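Local structure of putative molybdenum cofactor biosynthesis protein D2 (MoaD2) / thiamine S (Mycobacterium smegmatis, 6JC0) at residues Thr34-Leu39 with Arg67-Pro72; Cys61-Val66 with Thr78-Pro83; Val7-Arg12 with Leu28-Gly33; Ala19-Glu24 with Gly44-Glu49. The protein is probably the small, ubiquitin-like sulfur-carrier subunit of molybdopterin synthase, which would deliver sulfur from its C-terminal tail during molybdenum cofactor synthesis. All blocks are in the same frame, centred on the assembly; numbering follows the deposited sequence.

Interaction 1 (Thr34-Leu39 with Arg67-Pro72); sequences TSVAEL and RDMAKP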
loop_
_atom_site.group_PDB
_atom_site.type_symbol
_atom_site.label_atom_id
_atom_site.label_comp_id
_atom_site.label_asym_id
_atom_site.label_seq_id
_atom_site.Cartn_x
_atom_site.Cartn_y
_atom_site.Cartn_z
ATOM N N THR B 34 -34.614 -35.321 8.577
ATOM C CA THR B 34 -33.345 -35.284 9.296
ATOM C C THR B 34 -32.764 -33.875 9.264
ATOM O O THR B 34 -32.667 -33.266 8.202
ATOM C CB THR B 34 -32.313 -36.266 8.693
ATOM O OG1 THR B 34 -32.798 -37.611 8.797
ATOM C CG2 THR B 34 -30.978 -36.160 9.414
ATOM N N SER B 35 -32.395 -33.350 10.425
ATOM C CA SER B 35 -31.800 -32.023 10.488
ATOM C C SER B 35 -30.360 -32.071 9.990
ATOM O O SER B 35 -29.747 -33.139 9.946
ATOM C CB SER B 35 -31.846 -31.474 11.912
ATOM O OG SER B 35 -30.887 -32.121 12.730
ATOM N N VAL B 36 -29.819 -30.915 9.620
ATOM C CA VAL B 36 -28.427 -30.842 9.194
ATOM C C VAL B 36 -27.513 -31.314 10.319
ATOM O O VAL B 36 -26.531 -32.014 10.076
ATOM C CB VAL B 36 -28.029 -29.419 8.769
ATOM C CG1 VAL B 36 -26.569 -29.379 8.343
ATOM C CG2 VAL B 36 -28.925 -28.931 7.638
ATOM N N ALA B 37 -27.856 -30.947 11.551
ATOM C CA ALA B 37 -27.081 -31.356 12.720
ATOM C C ALA B 37 -27.045 -32.882 12.865
ATOM O O ALA B 37 -25.988 -33.465 13.103
ATOM C CB ALA B 37 -27.644 -30.714 13.977
ATOM N N GLU B 38 -28.198 -33.525 12.710
ATOM C CA GLU B 38 -28.267 -34.983 12.754
ATOM C C GLU B 38 -27.451 -35.615 11.631
ATOM O O GLU B 38 -26.851 -36.673 11.811
ATOM C CB GLU B 38 -29.715 -35.464 12.660
ATOM C CG GLU B 38 -30.610 -35.059 13.813
ATOM C CD GLU B 38 -32.025 -35.578 13.636
ATOM O OE1 GLU B 38 -32.210 -36.812 13.662
ATOM O OE2 GLU B 38 -32.947 -34.753 13.454
ATOM N N LEU B 39 -27.447 -34.972 10.467
ATOM C CA LEU B 39 -26.669 -35.452 9.329
ATOM C C LEU B 39 -25.183 -35.405 9.648
ATOM O O LEU B 39 -24.452 -36.361 9.385
ATOM C CB LEU B 39 -26.960 -34.622 8.074
ATOM C CG LEU B 39 -26.031 -34.877 6.883
ATOM C CD1 LEU B 39 -26.126 -36.328 6.404
ATOM C CD2 LEU B 39 -26.337 -33.916 5.742
ATOM N N ARG B 67 -27.938 -21.360 8.434
ATOM C CA ARG B 67 -27.927 -20.516 9.622
ATOM C C ARG B 67 -28.429 -21.279 10.844
ATOM O O ARG B 67 -27.935 -21.087 11.955
ATOM C CB ARG B 67 -28.779 -19.265 9.399
ATOM C CG ARG B 67 -28.198 -18.274 8.403
ATOM C CD ARG B 67 -29.203 -17.174 8.092
ATOM N NE ARG B 67 -28.570 -15.983 7.533
ATOM C CZ ARG B 67 -29.225 -14.878 7.186
ATOM N NH1 ARG B 67 -30.541 -14.811 7.333
ATOM N NH2 ARG B 67 -28.564 -13.842 6.688
ATOM N N ASP B 68 -29.418 -22.138 10.627
ATOM C CA ASP B 68 -29.999 -22.943 11.694
ATOM C C ASP B 68 -29.689 -24.422 11.460
ATOM O O ASP B 68 -30.163 -25.018 10.496
ATOM C CB ASP B 68 -31.512 -22.708 11.771
ATOM C CG ASP B 68 -32.167 -23.446 12.925
ATOM O OD1 ASP B 68 -31.450 -23.860 13.859
ATOM O OD2 ASP B 68 -33.407 -23.601 12.900
ATOM N N MET B 69 -28.894 -25.015 12.344
ATOM C CA MET B 69 -28.491 -26.408 12.173
ATOM C C MET B 69 -29.653 -27.378 12.393
ATOM O O MET B 69 -29.539 -28.571 12.108
ATOM C CB MET B 69 -27.336 -26.743 13.117
ATOM C CG MET B 69 -26.038 -26.046 12.749
ATOM S SD MET B 69 -25.407 -26.565 11.138
ATOM C CE MET B 69 -24.859 -28.232 11.518
ATOM N N ALA B 70 -30.774 -26.863 12.888
ATOM C CA ALA B 70 -31.957 -27.687 13.093
ATOM C C ALA B 70 -32.741 -27.827 11.796
ATOM O O ALA B 70 -33.736 -28.552 11.740
ATOM C CB ALA B 70 -32.837 -27.098 14.191
ATOM N N LYS B 71 -32.290 -27.117 10.763
ATOM C CA LYS B 71 -32.922 -27.149 9.444
ATOM C C LYS B 71 -33.177 -28.572 8.962
ATOM O O LYS B 71 -32.243 -29.354 8.803
ATOM C CB LYS B 71 -32.055 -26.420 8.417
ATOM C CG LYS B 71 -32.501 -26.640 6.976
ATOM C CD LYS B 71 -31.500 -26.051 5.993
ATOM C CE LYS B 71 -31.853 -26.404 4.553
ATOM N NZ LYS B 71 -33.115 -25.759 4.112
ATOM N N PRO B 72 -34.452 -28.911 8.729
ATOM C CA PRO B 72 -34.816 -30.254 8.268
ATOM C C PRO B 72 -34.465 -30.488 6.801
ATOM O O PRO B 72 -34.649 -29.597 5.970
ATOM C CB PRO B 72 -36.338 -30.299 8.469
ATOM C CG PRO B 72 -36.665 -29.106 9.331
ATOM C CD PRO B 72 -35.636 -28.083 8.999
#

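Interaction 2 (Cys61-Val66 with Thr78-Pro83); sequences CDEVAV and TVDVLP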
loop_
_atom_site.group_PDB
_atom_site.type_symbol
_atom_site.label_atom_id
_atom_site.label_comp_id
_atom_site.label_asym_id
_atom_site.label_seq_id
_atom_site.Cartn_x
_atom_site.Cartn_y
_atom_site.Cartn_z
ATOM N N CYS B 61 -26.526 -25.677 1.965
ATOM C CA CYS B 61 -27.511 -26.549 1.334
ATOM C C CYS B 61 -27.852 -25.952 -0.021
ATOM O O CYS B 61 -28.431 -24.868 -0.086
ATOM C CB CYS B 61 -28.768 -26.688 2.193
ATOM S SG CYS B 61 -28.555 -27.653 3.702
ATOM N N ASP B 62 -27.488 -26.654 -1.093
ATOM C CA ASP B 62 -27.553 -26.097 -2.442
ATOM C C ASP B 62 -26.849 -24.741 -2.474
ATOM O O ASP B 62 -27.383 -23.761 -2.987
ATOM C CB ASP B 62 -29.002 -25.969 -2.919
ATOM C CG ASP B 62 -29.675 -27.318 -3.126
ATOM O OD1 ASP B 62 -28.958 -28.332 -3.261
ATOM O OD2 ASP B 62 -30.922 -27.364 -3.159
ATOM N N GLU B 63 -25.655 -24.705 -1.886
ATOM C CA GLU B 63 -24.812 -23.509 -1.819
ATOM C C GLU B 63 -25.467 -22.302 -1.136
ATOM O O GLU B 63 -25.053 -21.166 -1.356
ATOM C CB GLU B 63 -24.341 -23.115 -3.223
ATOM C CG GLU B 63 -23.447 -24.161 -3.878
ATOM C CD GLU B 63 -22.798 -23.670 -5.158
ATOM O OE1 GLU B 63 -23.228 -22.621 -5.684
ATOM O OE2 GLU B 63 -21.853 -24.333 -5.638
ATOM N N VAL B 64 -26.478 -22.549 -0.307
ATOM C CA VAL B 64 -27.036 -21.506 0.554
ATOM C C VAL B 64 -26.618 -21.774 1.999
ATOM O O VAL B 64 -26.827 -22.870 2.510
ATOM C CB VAL B 64 -28.575 -21.439 0.469
ATOM C CG1 VAL B 64 -29.116 -20.402 1.448
ATOM C CG2 VAL B 64 -29.022 -21.122 -0.949
ATOM N N ALA B 65 -26.025 -20.773 2.645
ATOM C CA ALA B 65 -25.495 -20.926 3.996
ATOM C C ALA B 65 -26.545 -21.435 4.983
ATOM O O ALA B 65 -27.675 -20.960 4.992
ATOM C CB ALA B 65 -24.914 -19.608 4.483
ATOM N N VAL B 66 -26.159 -22.414 5.797
ATOM C CA VAL B 66 -27.033 -22.946 6.839
ATOM C C VAL B 66 -26.900 -22.121 8.114
ATOM O O VAL B 66 -25.875 -22.169 8.790
ATOM C CB VAL B 66 -26.715 -24.423 7.158
ATOM C CG1 VAL B 66 -27.585 -24.919 8.304
ATOM C CG2 VAL B 66 -26.904 -25.291 5.921
ATOM N N THR B 78 -27.934 -31.026 -2.115
ATOM C CA THR B 78 -26.487 -31.076 -1.988
ATOM C C THR B 78 -26.068 -30.333 -0.727
ATOM O O THR B 78 -26.402 -29.162 -0.548
ATOM C CB THR B 78 -25.785 -30.467 -3.209
ATOM O OG1 THR B 78 -26.147 -31.208 -4.380
ATOM C CG2 THR B 78 -24.276 -30.515 -3.034
ATOM N N VAL B 79 -25.360 -31.023 0.159
ATOM C CA VAL B 79 -24.840 -30.398 1.367
ATOM C C VAL B 79 -23.322 -30.244 1.262
ATOM O O VAL B 79 -22.597 -31.233 1.116
ATOM C CB VAL B 79 -25.190 -31.211 2.632
ATOM C CG1 VAL B 79 -24.570 -30.571 3.868
ATOM C CG2 VAL B 79 -26.697 -31.330 2.798
ATOM N N ASP B 80 -22.844 -29.005 1.325
ATOM C CA ASP B 80 -21.404 -28.741 1.282
ATOM C C ASP B 80 -20.818 -28.593 2.686
ATOM O O ASP B 80 -21.380 -27.899 3.532
ATOM C CB ASP B 80 -21.103 -27.478 0.466
ATOM C CG ASP B 80 -21.364 -27.657 -1.020
ATOM O OD1 ASP B 80 -21.666 -28.789 -1.445
ATOM O OD2 ASP B 80 -21.255 -26.666 -1.770
ATOM N N VAL B 81 -19.677 -29.236 2.919
ATOM C CA VAL B 81 -18.987 -29.160 4.201
ATOM C C VAL B 81 -17.770 -28.237 4.113
ATOM O O VAL B 81 -16.773 -28.566 3.460
ATOM C CB VAL B 81 -18.529 -30.557 4.678
ATOM C CG1 VAL B 81 -17.842 -30.450 6.025
ATOM C CG2 VAL B 81 -19.713 -31.504 4.753
ATOM N N LEU B 82 -17.851 -27.091 4.787
ATOM C CA LEU B 82 -16.851 -26.033 4.654
ATOM C C LEU B 82 -16.060 -25.798 5.939
ATOM O O LEU B 82 -16.605 -25.303 6.925
ATOM C CB LEU B 82 -17.523 -24.714 4.233
ATOM C CG LEU B 82 -17.806 -24.433 2.753
ATOM C CD1 LEU B 82 -18.786 -25.425 2.167
ATOM C CD2 LEU B 82 -18.318 -23.007 2.566
ATOM N N PRO B 83 -14.763 -26.139 5.931
ATOM C CA PRO B 83 -13.899 -25.829 7.075
ATOM C C PRO B 83 -13.727 -24.324 7.233
ATOM O O PRO B 83 -14.075 -23.582 6.311
ATOM C CB PRO B 83 -12.565 -26.501 6.709
ATOM C CG PRO B 83 -12.921 -27.525 5.678
ATOM C CD PRO B 83 -14.049 -26.906 4.899
HETATM O O HOH W 1 -24.400 -26.992 -1.295
#

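Interaction 3 (Val7-Arg12 with Leu28-Gly33); sequences VRVTVR and LEIATG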
loop_
_atom_site.group_PDB
_atom_site.type_symbol
_atom_site.label_atom_id
_atom_site.label_comp_id
_atom_site.label_asym_id
_atom_site.label_seq_id
_atom_site.Cartn_x
_atom_site.Cartn_y
_atom_site.Cartn_z
ATOM N N VAL B 7 -34.699 -39.654 1.961
ATOM C CA VAL B 7 -34.360 -38.678 0.944
ATOM C C VAL B 7 -32.865 -38.773 0.638
ATOM O O VAL B 7 -32.057 -39.012 1.534
ATOM C CB VAL B 7 -34.746 -37.254 1.398
ATOM C CG1 VAL B 7 -33.962 -36.838 2.636
ATOM C CG2 VAL B 7 -34.529 -36.287 0.293
ATOM N N ARG B 8 -32.497 -38.617 -0.628
ATOM C CA ARG B 8 -31.098 -38.776 -1.006
ATOM C C ARG B 8 -30.349 -37.449 -1.010
ATOM O O ARG B 8 -30.739 -36.497 -1.685
ATOM C CB ARG B 8 -30.979 -39.448 -2.373
ATOM C CG ARG B 8 -29.541 -39.718 -2.783
ATOM C CD ARG B 8 -29.451 -40.728 -3.912
ATOM N NE ARG B 8 -29.795 -42.078 -3.468
ATOM C CZ ARG B 8 -28.938 -42.913 -2.888
ATOM N NH1 ARG B 8 -27.685 -42.536 -2.672
ATOM N NH2 ARG B 8 -29.335 -44.123 -2.521
ATOM N N VAL B 9 -29.265 -37.400 -0.248
ATOM C CA VAL B 9 -28.467 -36.189 -0.112
ATOM C C VAL B 9 -27.060 -36.401 -0.654
ATOM O O VAL B 9 -26.402 -37.389 -0.331
ATOM C CB VAL B 9 -28.382 -35.736 1.367
ATOM C CG1 VAL B 9 -27.234 -34.756 1.575
ATOM C CG2 VAL B 9 -29.702 -35.126 1.817
ATOM N N THR B 10 -26.608 -35.474 -1.489
ATOM C CA THR B 10 -25.225 -35.469 -1.936
ATOM C C THR B 10 -24.396 -34.611 -0.986
ATOM O O THR B 10 -24.757 -33.472 -0.685
ATOM C CB THR B 10 -25.094 -34.941 -3.380
ATOM O OG1 THR B 10 -25.909 -35.731 -4.253
ATOM C CG2 THR B 10 -23.646 -35.009 -3.854
ATOM N N VAL B 11 -23.299 -35.169 -0.489
ATOM C CA VAL B 11 -22.412 -34.426 0.392
ATOM C C VAL B 11 -21.102 -34.132 -0.322
ATOM O O VAL B 11 -20.457 -35.041 -0.835
ATOM C CB VAL B 11 -22.117 -35.193 1.702
ATOM C CG1 VAL B 11 -21.137 -34.403 2.573
ATOM C CG2 VAL B 11 -23.404 -35.468 2.463
ATOM N N ARG B 12 -20.718 -32.861 -0.361
ATOM C CA ARG B 12 -19.427 -32.475 -0.914
ATOM C C ARG B 12 -18.509 -31.999 0.204
ATOM O O ARG B 12 -18.839 -31.056 0.927
ATOM C CB ARG B 12 -19.586 -31.379 -1.977
ATOM C CG ARG B 12 -20.440 -31.788 -3.171
ATOM C CD ARG B 12 -20.328 -30.792 -4.324
ATOM N NE ARG B 12 -20.831 -29.469 -3.961
ATOM C CZ ARG B 12 -20.759 -28.397 -4.746
ATOM N NH1 ARG B 12 -20.200 -28.483 -5.947
ATOM N NH2 ARG B 12 -21.241 -27.234 -4.327
ATOM N N LEU B 28 -25.993 -40.159 -0.076
ATOM C CA LEU B 28 -26.471 -40.737 1.167
ATOM C C LEU B 28 -27.987 -40.762 1.272
ATOM O O LEU B 28 -28.655 -39.786 0.934
ATOM C CB LEU B 28 -25.896 -39.955 2.348
ATOM C CG LEU B 28 -25.422 -40.791 3.527
ATOM C CD1 LEU B 28 -24.229 -41.628 3.099
ATOM C CD2 LEU B 28 -25.078 -39.893 4.705
ATOM N N GLU B 29 -28.525 -41.879 1.753
ATOM C CA GLU B 29 -29.938 -41.952 2.099
ATOM C C GLU B 29 -30.138 -41.603 3.569
ATOM O O GLU B 29 -29.586 -42.264 4.450
ATOM C CB GLU B 29 -30.503 -43.347 1.814
ATOM C CG GLU B 29 -30.888 -43.594 0.367
ATOM C CD GLU B 29 -31.537 -44.955 0.165
ATOM O OE1 GLU B 29 -31.057 -45.941 0.766
ATOM O OE2 GLU B 29 -32.533 -45.037 -0.586
ATOM N N ILE B 30 -30.924 -40.564 3.834
ATOM C CA ILE B 30 -31.262 -40.204 5.205
ATOM C C ILE B 30 -32.769 -40.079 5.377
ATOM O O ILE B 30 -33.484 -39.753 4.427
ATOM C CB ILE B 30 -30.609 -38.883 5.630
ATOM C CG1 ILE B 30 -31.121 -37.741 4.752
ATOM C CG2 ILE B 30 -29.084 -38.994 5.590
ATOM C CD1 ILE B 30 -30.758 -36.386 5.261
ATOM N N ALA B 31 -33.243 -40.338 6.592
ATOM C CA ALA B 31 -34.664 -40.227 6.901
ATOM C C ALA B 31 -35.163 -38.823 6.594
ATOM O O ALA B 31 -34.533 -37.834 6.973
ATOM C CB ALA B 31 -34.925 -40.576 8.357
ATOM N N THR B 32 -36.287 -38.745 5.891
ATOM C CA THR B 32 -36.892 -37.464 5.556
ATOM C C THR B 32 -37.175 -36.684 6.831
ATOM O O THR B 32 -37.773 -37.210 7.772
ATOM C CB THR B 32 -38.191 -37.646 4.751
ATOM O OG1 THR B 32 -37.929 -38.472 3.610
ATOM C CG2 THR B 32 -38.726 -36.298 4.284
ATOM N N GLY B 33 -36.714 -35.438 6.867
ATOM C CA GLY B 33 -36.873 -34.605 8.044
ATOM C C GLY B 33 -35.626 -34.522 8.906
ATOM O O GLY B 33 -35.585 -33.748 9.862
#

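Interaction 4 (Ala19-Glu24 with Gly44-Glu49); sequences AAAGIE and GARNPE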
loop_
_atom_site.group_PDB
_atom_site.type_symbol
_atom_site.label_atom_id
_atom_site.label_comp_id
_atom_site.label_asym_id
_atom_site.label_seq_id
_atom_site.Cartn_x
_atom_site.Cartn_y
_atom_site.Cartn_z
ATOM N N ALA B 19 -10.016 -34.140 3.214
ATOM C CA ALA B 19 -8.803 -34.835 3.613
ATOM C C ALA B 19 -9.103 -35.869 4.692
ATOM O O ALA B 19 -8.616 -36.993 4.635
ATOM C CB ALA B 19 -7.757 -33.841 4.100
ATOM N N ALA B 20 -9.920 -35.489 5.666
ATOM C CA ALA B 20 -10.240 -36.379 6.775
ATOM C C ALA B 20 -11.202 -37.490 6.352
ATOM O O ALA B 20 -11.109 -38.620 6.834
ATOM C CB ALA B 20 -10.822 -35.583 7.936
ATOM N N ALA B 21 -12.122 -37.165 5.449
ATOM C CA ALA B 21 -13.106 -38.135 4.978
ATOM C C ALA B 21 -12.494 -39.129 3.997
ATOM O O ALA B 21 -13.007 -40.236 3.823
ATOM C CB ALA B 21 -14.291 -37.425 4.332
ATOM N N GLY B 22 -11.406 -38.727 3.349
ATOM C CA GLY B 22 -10.756 -39.576 2.366
ATOM C C GLY B 22 -11.420 -39.500 1.004
ATOM O O GLY B 22 -10.919 -40.056 0.028
ATOM N N ILE B 23 -12.551 -38.806 0.939
ATOM C CA ILE B 23 -13.282 -38.644 -0.313
ATOM C C ILE B 23 -13.712 -37.198 -0.502
ATOM O O ILE B 23 -13.733 -36.418 0.449
ATOM C CB ILE B 23 -14.532 -39.545 -0.371
ATOM C CG1 ILE B 23 -15.447 -39.264 0.824
ATOM C CG2 ILE B 23 -14.135 -41.017 -0.417
ATOM C CD1 ILE B 23 -16.746 -40.049 0.801
ATOM N N GLU B 24 -14.060 -36.848 -1.736
ATOM C CA GLU B 24 -14.497 -35.494 -2.047
ATOM C C GLU B 24 -16.014 -35.386 -1.988
ATOM O O GLU B 24 -16.563 -34.316 -1.729
ATOM C CB GLU B 24 -13.993 -35.075 -3.426
ATOM C CG GLU B 24 -12.482 -35.119 -3.555
ATOM C CD GLU B 24 -12.009 -34.783 -4.952
ATOM O OE1 GLU B 24 -12.291 -33.659 -5.423
ATOM O OE2 GLU B 24 -11.359 -35.646 -5.579
ATOM N N GLY B 44 -19.957 -37.887 10.810
ATOM C CA GLY B 44 -18.808 -37.943 11.693
ATOM C C GLY B 44 -18.515 -39.337 12.210
ATOM O O GLY B 44 -17.413 -39.615 12.682
ATOM N N ALA B 45 -19.502 -40.223 12.113
ATOM C CA ALA B 45 -19.346 -41.591 12.584
ATOM C C ALA B 45 -18.330 -42.358 11.731
ATOM O O ALA B 45 -17.856 -43.424 12.125
ATOM C CB ALA B 45 -20.688 -42.300 12.589
ATOM N N ARG B 46 -18.000 -41.803 10.566
ATOM C CA ARG B 46 -17.005 -42.393 9.670
ATOM C C ARG B 46 -15.677 -42.643 10.387
ATOM O O ARG B 46 -15.224 -43.781 10.500
ATOM C CB ARG B 46 -16.789 -41.487 8.453
ATOM C CG ARG B 46 -15.710 -41.968 7.488
ATOM C CD ARG B 46 -15.633 -41.083 6.248
ATOM N NE ARG B 46 -16.872 -41.126 5.475
ATOM C CZ ARG B 46 -17.095 -41.960 4.464
ATOM N NH1 ARG B 46 -16.160 -42.823 4.095
ATOM N NH2 ARG B 46 -18.255 -41.931 3.821
ATOM N N ASN B 47 -15.059 -41.572 10.868
ATOM C CA ASN B 47 -13.830 -41.672 11.641
ATOM C C ASN B 47 -13.697 -40.467 12.565
ATOM O O ASN B 47 -14.247 -39.404 12.282
ATOM C CB ASN B 47 -12.607 -41.793 10.716
ATOM C CG ASN B 47 -12.405 -40.569 9.836
ATOM O OD1 ASN B 47 -11.928 -39.537 10.295
ATOM N ND2 ASN B 47 -12.756 -40.686 8.562
ATOM N N PRO B 48 -12.988 -40.638 13.689
ATOM C CA PRO B 48 -12.786 -39.555 14.655
ATOM C C PRO B 48 -12.157 -38.299 14.057
ATOM O O PRO B 48 -12.440 -37.202 14.535
ATOM C CB PRO B 48 -11.846 -40.183 15.683
ATOM C CG PRO B 48 -12.181 -41.630 15.637
ATOM C CD PRO B 48 -12.477 -41.924 14.196
ATOM N N GLU B 49 -11.317 -38.457 13.037
ATOM C CA GLU B 49 -10.635 -37.319 12.429
ATOM C C GLU B 49 -11.631 -36.415 11.708
ATOM O O GLU B 49 -11.607 -35.196 11.878
ATOM C CB GLU B 49 -9.549 -37.784 11.456
ATOM C CG GLU B 49 -8.536 -38.754 12.050
ATOM C CD GLU B 49 -8.982 -40.204 11.955
ATOM O OE1 GLU B 49 -9.979 -40.571 12.615
ATOM O OE2 GLU B 49 -8.338 -40.976 11.216
#

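Interaction 1 (Thr34-Leu39 with Arg67-Pro72)
Lys71 O accepts from Val36 N at 3.0 Å, and Met69 O accepts from Ala37 N, also at 3.0 Å. The first bond is bent, 139° at the hydrogen. Lys71 O also touches Ser35 CA, 3.2 Å away, in a C-H...O contact. Both carbonyls belong to the type I turn Asp68-Lys71, presented to the first turn of helix 36-44, where N-H groups still lack helical partners. Just before that helix, Ser35 and Pro72 form a non-hydrogen-bonded antiparallel pair in the small sheet of strands 34-35 and 72-73. Ser35, small and hydroxylated, suits the N-cap: with chi1 at 74°, OG folds back to accept from Glu38 N at 3.0 Å, and Glu38 OE2 accepts a weak bond from Ser35 N, completing a capping box. Apolar packing accompanies these bonds: Met69, bent at chi2 and chi3, brings CE to 3.8 Å from Val36 CG1, the two chains crossing at about a right angle. The other branch of Val36, CG2, meets CB of Lys71 at 4.1 Å. The amides of this helix start are thus shared between a serine cap and a neighbouring turn, whose carbonyl dipoles would probably be stabilised by the positive end of the helix dipole.

Interaction 2 (Cys61-Val66 with Thr78-Pro83)
Cys61 pairs with Val79 as an antiparallel, non-hydrogen-bonded pair, and Cys61 SG rests 4.2 Å from Val79 CG2 on the face that the two residues share; a small, only weakly polar thiol fits this buried place. Asp62 follows and grips Thr78 twice. Its N gives a nearly straight bond to Thr78 O, 2.8 Å long, while its OD1 receives Thr78 N at 3.1 Å. With CG beside the backbone N (chi1 -67°), the carboxylate swings back to the strand and offers the syn side of OD1, the donor standing 29° out of its plane. One short side chain therefore extends the ladder between strands 58-61 and 77-82 in the ubiquitin-like beta-grasp sheet, just where the backbone leaves it in the type I' turn Cys61-Val64. Glu63, at the next corner, has N bound to a water at 2.7 Å, and that water donates to Thr78 O at 3.0 Å, so the water links the turn to the strand. The Glu63 chain passes Asp80, its CG being 3.9 Å from Asp80 OD2, with the carboxylate planes 64° apart. Glu63 OE2 lies 4.6 Å from Asp80 OD2, a repulsion probably eased by Arg12, whose NH2 forms salt bridges with both.

Interaction 3 (Val7-Arg12 with Leu28-Gly33)
This is an antiparallel strand pairing at one side of the five-stranded sheet, where strand 6-13 meets an edge strand of the sheet within this chain, 25-31. Four backbone bonds join them: Val7 with Ile30 and Val9 with Leu28 are hydrogen-bonded pairs, and Arg8 faces Glu29 in the non-hydrogen-bonded pair between. Val9 N to Leu28 O is the shortest at 2.7 Å, whereas Leu28 N reaches Val9 O at 2.8 Å through a distinctly bent 138° bond. On the face of Val7, Val9, Leu28 and Ile30 the side-chain contacts are mainly apolar. Ile30 has CG1 between its own N and carbonyl carbon (chi1 62°), which lays it alongside Val7 CG1 at 3.7 Å and carries Ile30 CD1 on to Val9 CG2, 3.8 Å away. Beta-branched residues suit these extended positions, and Leu39 of helix 36-44 packs on Leu28 and Ile30. The other face is polar and outward. Bent at chi3, Arg8 lays one guanidinium face over Glu29 CG, 3.3 Å from Arg8 NH2, with the guanidinium and carboxylate planes 23° apart. Its stronger polar partner is Ser27, whose OG is hydrogen-bonded to NH1; the bridge from Arg8 NH2 to Glu29 OE2 is long, 3.8 Å. An antiparallel pair of N-terminal strands, here joined through helix 16-21, apolar toward helix 36-44 and charged on the other face, is as expected of the beta-grasp fold of the MoaD/ThiS family.

Interaction 4 (Ala19-Glu24 with Gly44-Glu49)
With CG between its N and carbonyl carbon (chi1 63°), Asn47 turns its amide back over its own backbone and brings ND2 to Ala20 O, while Arg46 sets off with CG opposite its N and kinks at chi3 to run past Ala21. The two neighbours thus reach different parts of the end of helix 16-21. Asn47 ND2 donates to Ala20 O at 3.2 Å, a bent bond of 145° whose donor stands well out of the carbonyl plane. In the last turn of a helix such a carbonyl lacks the usual amide partner, so a side-chain donor suits it. Asn47 has a second duty: OD1 accepts from Leu50 N, making it the N-cap of helix 48-54, so one amide group links the end of one helix to the start of the next. Along Arg46, CD comes to 3.7 Å from Ala21 O, and Ile23 CD1 lies over one guanidinium face, 3.9 Å from Arg46 NH2 and offset toward the rim. Arg46 NH2 also forms a salt bridge with Glu26, which would help hold the group there. Ala20, with its minimal side chain, lets the helices come close: its CB is 3.9 Å from Glu49 C. The contact is a helix C-terminus packed against an asparagine-capped helix N-terminus, at the surface of this ubiquitin-like fold.

In the fold
Interactions 2 and 3 build one sheet: strands 6-13 and 77-82 are neighbours in it, joined by a probable hydrogen bond from Val79 N to Thr10 O. Leu39 of interaction 1 packs on Val79, tying helix 36-44 to that sheet. These three are partly buried, but their chemistry differs: interaction 3 is a regular strand ladder with a long salt bridge, interaction 2 adds a carboxylate and a water to one backbone bond, and interaction 1 gives turn carbonyls to helix-start amides. Interaction 4 is a surface contact, its centre about 17 Å from those of interactions 2 and 3, and relies on a side-chain amide. Interactions 1 and 4 both involve helix N-caps, serine in one and asparagine in the other.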